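Local structure of MetRS related protein (Pyrococcus horikoshii, 2CWP) at residues E59-G63 with K64-F68; V39-N43 with E44-I48. The protein probably binds tRNA through an OB-fold domain related to that of methionyl-tRNA synthetases, the enzymes that charge tRNA(Met) with methionine. All coordinates share one frame; numbering follows the deposited sequence.

Contact 1: E59-G63 with K64-F68; sequences EELEG and KKFIF
Lys64 N donates to Leu61 O over 3.1 Å, closing a type II beta turn that carries the chain from a short 3-10 segment into strand 65-69. Gly63, with a positive phi of 89°, takes the third position of the turn. From there the Lys64 side chain folds back over the turn. Its CB and CG both pack on Leu61 O, a bend at chi2 (-62°) lays CD against the carbonyl group of Gly63, and further bends at chi3 and chi4 carry NZ round to the 3-10 end. NZ stops 3.6 Å from Glu60 O and works through water: one molecule accepts from NZ at 2.6 Å and donates to both Glu59 O and Glu62 O. A second donates to Glu60 O and is held only weakly by NZ. Beneath the turn, Phe66 points back, its CE1 3.6 Å from Leu61 O, which lies at the ring edge and in its plane. Leu61 CD2 sits 4.0 Å from the same CE1, and Leu98 and Leu86 extend this apolar side. The ammonium group thus gathers, through water, the carbonyls of Glu59 and Glu62, and more weakly that of Glu60, and probably offsets their partial negative charge.

Contact 2: V39-N43 with E44-I48; sequences VDFGN and EERTI
Val39 and Arg46 form the hydrogen-bonded pair of an antiparallel beta hairpin, strands 35-40 and 45-50 of the OB-fold domain. Val39 N gives an almost straight bond to Arg46 O (177° at the hydrogen), and Arg46 N returns one to Val39 O. Asp40 and Glu45 follow as a non-hydrogen-bonded pair, their side chains on the face away from Val39 and Arg46; Glu45 lays its CG 3.5 Å from Val39 O. Phe41 N then donates to Glu44 O, closing the loop end.

The loop is braced by Asp40. With CG trans to the backbone N (chi1 180°), its OD1 accepts from Gly42 N at 2.7 Å in an Asx turn, the donor standing above the carboxylate plane. Gly42 itself has a positive phi.

Phe41 is the apolar centre. Its chi1 of -66° swings the ring back under the hairpin, where CE1 meets Arg46 CG at 3.5 Å and Phe41 CD1 touches the same Arg46 CG as well as Arg46 CD. The arginine chain crosses the ring at about a right angle, and the guanidinium plane is steeply inclined to it. Val39 CG1 sits over one face of the ring, displaced toward the rim, while Ile48 CD1 comes to its edge in plane, 3.9 Å from CZ. Phe68 adds an edge-to-face ring contact.

Beyond the ring, the Arg46 chain bends at chi3, and NH1 still reaches Glu44, whose chain is extended beyond CG. NH1 also makes a weak hydrogen bond to Val70 O, tying the hairpin to the loop after strand 65-69. The two heads form a salt bridge, Arg46 NH1 lying 3.4 Å from Glu44 OE1.

Overall arrangement
The 39-48 hairpin comes first along the chain and the 61-64 turn later, and both feed strands into the same antiparallel sheet of the putative tRNA-binding domain. The centres of contacts 1 and 2 lie 12 Å apart, yet they meet directly through Phe68, near the far end of the strand that the 61-64 turn launches. Phe68 CD2 presses on Ile48 CD1 at 3.3 Å, Phe68 CB reaches Phe41 CZ at 3.7 Å, and Phe68 CE1 lies 3.7 Å from Val39 CG1. Strand 17-27 pairs with both strand 35-40 and strand 65-69, so the hairpin and the strand after the turn share a backbone partner as well as packing against each other.

Contact 1: E59-G63 with K64-F68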
loop_
_atom_site.group_PDB
_atom_site.type_symbol
_atom_site.label_atom_id
_atom_site.label_comp_id
_atom_site.label_asym_id
_atom_site.label_seq_id
_atom_site.Cartn_x
_atom_site.Cartn_y
_atom_site.Cartn_z
ATOM N N GLU A 59 13.247 -4.227 2.475
ATOM C CA GLU A 59 13.448 -4.382 3.905
ATOM C C GLU A 59 12.975 -3.181 4.728
ATOM O O GLU A 59 12.854 -3.264 5.952
ATOM C CB GLU A 59 14.925 -4.716 4.226
ATOM C CG GLU A 59 15.955 -3.628 3.951
ATOM C CD GLU A 59 16.511 -3.648 2.519
ATOM O OE1 GLU A 59 17.503 -2.920 2.270
ATOM O OE2 GLU A 59 15.966 -4.377 1.652
ATOM N N GLU A 60 12.699 -2.059 4.071
ATOM C CA GLU A 60 12.208 -0.906 4.807
ATOM C C GLU A 60 10.684 -0.978 5.009
ATOM O O GLU A 60 10.107 -0.167 5.738
ATOM C CB GLU A 60 12.610 0.385 4.087
ATOM C CG GLU A 60 14.015 0.843 4.458
ATOM C CD GLU A 60 14.516 1.993 3.610
ATOM O OE1 GLU A 60 13.676 2.760 3.091
ATOM O OE2 GLU A 60 15.754 2.140 3.472
ATOM N N LEU A 61 10.035 -1.968 4.394
ATOM C CA LEU A 61 8.578 -2.125 4.521
ATOM C C LEU A 61 8.201 -3.308 5.405
ATOM O O LEU A 61 7.243 -3.246 6.162
ATOM C CB LEU A 61 7.947 -2.304 3.143
ATOM C CG LEU A 61 8.123 -1.124 2.180
ATOM C CD1 LEU A 61 8.581 -1.628 0.828
ATOM C CD2 LEU A 61 6.824 -0.371 2.058
ATOM N N GLU A 62 8.963 -4.388 5.300
ATOM C CA GLU A 62 8.711 -5.584 6.090
ATOM C C GLU A 62 8.663 -5.312 7.572
ATOM O O GLU A 62 9.544 -4.665 8.115
ATOM C CB GLU A 62 9.786 -6.636 5.848
ATOM C CG GLU A 62 9.603 -7.412 4.584
ATOM C CD GLU A 62 10.100 -8.839 4.711
ATOM O OE1 GLU A 62 10.085 -9.547 3.690
ATOM O OE2 GLU A 62 10.499 -9.248 5.817
ATOM N N GLY A 63 7.627 -5.835 8.217
ATOM C CA GLY A 63 7.472 -5.662 9.642
ATOM C C GLY A 63 6.711 -4.415 10.047
ATOM O O GLY A 63 6.343 -4.278 11.212
ATOM N N LYS A 64 6.464 -3.505 9.108
ATOM C CA LYS A 64 5.750 -2.271 9.456
ATOM C C LYS A 64 4.287 -2.236 9.012
ATOM O O LYS A 64 3.859 -3.024 8.168
ATOM C CB LYS A 64 6.449 -1.056 8.843
ATOM C CG LYS A 64 7.965 -1.050 8.922
ATOM C CD LYS A 64 8.484 -1.033 10.336
ATOM C CE LYS A 64 9.586 0.017 10.473
ATOM N NZ LYS A 64 10.556 -0.046 9.345
ATOM N N LYS A 65 3.536 -1.298 9.589
ATOM C CA LYS A 65 2.136 -1.084 9.248
ATOM C C LYS A 65 2.049 0.168 8.376
ATOM O O LYS A 65 2.776 1.141 8.613
ATOM C CB LYS A 65 1.298 -0.869 10.510
ATOM C CG LYS A 65 1.247 -2.088 11.412
ATOM C CD LYS A 65 0.318 -1.875 12.594
ATOM C CE LYS A 65 0.372 -3.083 13.510
ATOM N NZ LYS A 65 -0.489 -2.909 14.705
ATOM N N PHE A 66 1.154 0.140 7.389
ATOM C CA PHE A 66 0.946 1.268 6.486
ATOM C C PHE A 66 -0.529 1.364 6.097
ATOM O O PHE A 66 -1.326 0.467 6.394
ATOM C CB PHE A 66 1.749 1.112 5.191
ATOM C CG PHE A 66 3.219 1.000 5.398
ATOM C CD1 PHE A 66 3.828 -0.250 5.466
ATOM C CD2 PHE A 66 3.997 2.139 5.554
ATOM C CE1 PHE A 66 5.209 -0.363 5.688
ATOM C CE2 PHE A 66 5.375 2.038 5.777
ATOM C CZ PHE A 66 5.980 0.784 5.844
ATOM N N ILE A 67 -0.863 2.455 5.414
ATOM C CA ILE A 67 -2.211 2.683 4.937
ATOM C C ILE A 67 -2.312 2.059 3.553
ATOM O O ILE A 67 -1.418 2.231 2.729
ATOM C CB ILE A 67 -2.486 4.157 4.778
ATOM C CG1 ILE A 67 -2.205 4.877 6.098
ATOM C CG2 ILE A 67 -3.906 4.350 4.274
ATOM C CD1 ILE A 67 -2.122 6.400 5.940
ATOM N N PHE A 68 -3.393 1.344 3.296
ATOM C CA PHE A 68 -3.598 0.707 1.996
ATOM C C PHE A 68 -5.043 0.923 1.545
ATOM O O PHE A 68 -5.966 0.826 2.367
ATOM C CB PHE A 68 -3.381 -0.819 2.078
ATOM C CG PHE A 68 -1.976 -1.243 2.423
ATOM C CD1 PHE A 68 -1.562 -1.325 3.748
ATOM C CD2 PHE A 68 -1.088 -1.625 1.414
ATOM C CE1 PHE A 68 -0.274 -1.793 4.081
ATOM C CE2 PHE A 68 0.193 -2.090 1.723
ATOM C CZ PHE A 68 0.602 -2.177 3.062
HETATM O O HOH W 1 10.934 -2.228 7.911
HETATM O O HOH W 2 10.843 1.965 6.806
#

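Contact 2: V39-N43 with E44-I48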
loop_
_atom_site.group_PDB
_atom_site.type_symbol
_atom_site.label_atom_id
_atom_site.label_comp_id
_atom_site.label_asym_id
_atom_site.label_seq_id
_atom_site.Cartn_x
_atom_site.Cartn_y
_atom_site.Cartn_z
ATOM N N VAL A 39 0.268 -8.528 2.759
ATOM C CA VAL A 39 -0.219 -7.696 3.852
ATOM C C VAL A 39 -1.345 -8.307 4.657
ATOM O O VAL A 39 -2.341 -8.780 4.100
ATOM C CB VAL A 39 -0.665 -6.349 3.274
ATOM C CG1 VAL A 39 -1.014 -5.368 4.380
ATOM C CG2 VAL A 39 0.441 -5.824 2.368
ATOM N N ASP A 40 -1.175 -8.280 5.973
ATOM C CA ASP A 40 -2.146 -8.812 6.918
ATOM C C ASP A 40 -3.049 -7.683 7.415
ATOM O O ASP A 40 -2.569 -6.776 8.089
ATOM C CB ASP A 40 -1.397 -9.432 8.108
ATOM C CG ASP A 40 -2.332 -10.013 9.167
ATOM O OD1 ASP A 40 -3.177 -9.282 9.718
ATOM O OD2 ASP A 40 -2.215 -11.215 9.458
ATOM N N PHE A 41 -4.336 -7.729 7.073
ATOM C CA PHE A 41 -5.312 -6.722 7.528
ATOM C C PHE A 41 -6.177 -7.244 8.678
ATOM O O PHE A 41 -7.271 -6.726 8.929
ATOM C CB PHE A 41 -6.242 -6.286 6.393
ATOM C CG PHE A 41 -5.548 -5.549 5.296
ATOM C CD1 PHE A 41 -5.085 -6.220 4.174
ATOM C CD2 PHE A 41 -5.333 -4.184 5.392
ATOM C CE1 PHE A 41 -4.420 -5.545 3.163
ATOM C CE2 PHE A 41 -4.670 -3.497 4.391
ATOM C CZ PHE A 41 -4.210 -4.181 3.269
ATOM N N GLY A 42 -5.693 -8.280 9.357
ATOM C CA GLY A 42 -6.434 -8.850 10.468
ATOM C C GLY A 42 -7.318 -10.018 10.078
ATOM O O GLY A 42 -6.981 -11.172 10.333
ATOM N N ASN A 43 -8.449 -9.712 9.447
ATOM C CA ASN A 43 -9.423 -10.720 9.015
ATOM C C ASN A 43 -9.027 -11.361 7.690
ATOM O O ASN A 43 -9.550 -12.411 7.308
ATOM C CB ASN A 43 -10.797 -10.072 8.830
ATOM C CG ASN A 43 -10.808 -9.058 7.697
ATOM O OD1 ASN A 43 -10.067 -8.066 7.726
ATOM N ND2 ASN A 43 -11.643 -9.301 6.690
ATOM N N GLU A 44 -8.115 -10.714 6.979
ATOM C CA GLU A 44 -7.686 -11.231 5.696
ATOM C C GLU A 44 -6.262 -10.824 5.394
ATOM O O GLU A 44 -5.694 -9.943 6.041
ATOM C CB GLU A 44 -8.596 -10.710 4.580
ATOM C CG GLU A 44 -8.510 -9.208 4.391
ATOM C CD GLU A 44 -9.320 -8.710 3.206
ATOM O OE1 GLU A 44 -9.388 -7.473 3.008
ATOM O OE2 GLU A 44 -9.885 -9.551 2.471
ATOM N N GLU A 45 -5.707 -11.482 4.390
ATOM C CA GLU A 45 -4.363 -11.225 3.931
ATOM C C GLU A 45 -4.528 -10.836 2.472
ATOM O O GLU A 45 -5.439 -11.317 1.797
ATOM C CB GLU A 45 -3.525 -12.496 4.045
ATOM C CG GLU A 45 -2.075 -12.235 4.351
ATOM C CD GLU A 45 -1.231 -13.492 4.314
ATOM O OE1 GLU A 45 -1.156 -14.127 3.231
ATOM O OE2 GLU A 45 -0.646 -13.827 5.367
ATOM N N ARG A 46 -3.671 -9.953 1.981
ATOM C CA ARG A 46 -3.773 -9.538 0.589
ATOM C C ARG A 46 -2.405 -9.339 -0.039
ATOM O O ARG A 46 -1.423 -9.053 0.648
ATOM C CB ARG A 46 -4.580 -8.249 0.488
ATOM C CG ARG A 46 -5.764 -8.241 1.413
ATOM C CD ARG A 46 -6.762 -7.177 1.041
ATOM N NE ARG A 46 -7.326 -7.419 -0.278
ATOM C CZ ARG A 46 -8.383 -6.776 -0.751
ATOM N NH1 ARG A 46 -8.978 -5.860 0.002
ATOM N NH2 ARG A 46 -8.841 -7.044 -1.967
ATOM N N THR A 47 -2.349 -9.506 -1.350
ATOM C CA THR A 47 -1.117 -9.333 -2.091
ATOM C C THR A 47 -1.203 -7.974 -2.731
ATOM O O THR A 47 -2.140 -7.686 -3.481
ATOM C CB THR A 47 -0.959 -10.412 -3.176
ATOM O OG1 THR A 47 -0.870 -11.694 -2.540
ATOM C CG2 THR A 47 0.301 -10.172 -4.010
ATOM N N ILE A 48 -0.226 -7.130 -2.424
ATOM C CA ILE A 48 -0.213 -5.782 -2.954
ATOM C C ILE A 48 1.119 -5.409 -3.573
ATOM O O ILE A 48 2.173 -5.562 -2.956
ATOM C CB ILE A 48 -0.567 -4.765 -1.841
ATOM C CG1 ILE A 48 -2.038 -4.948 -1.447
ATOM C CG2 ILE A 48 -0.270 -3.335 -2.308
ATOM C CD1 ILE A 48 -2.491 -4.106 -0.275
#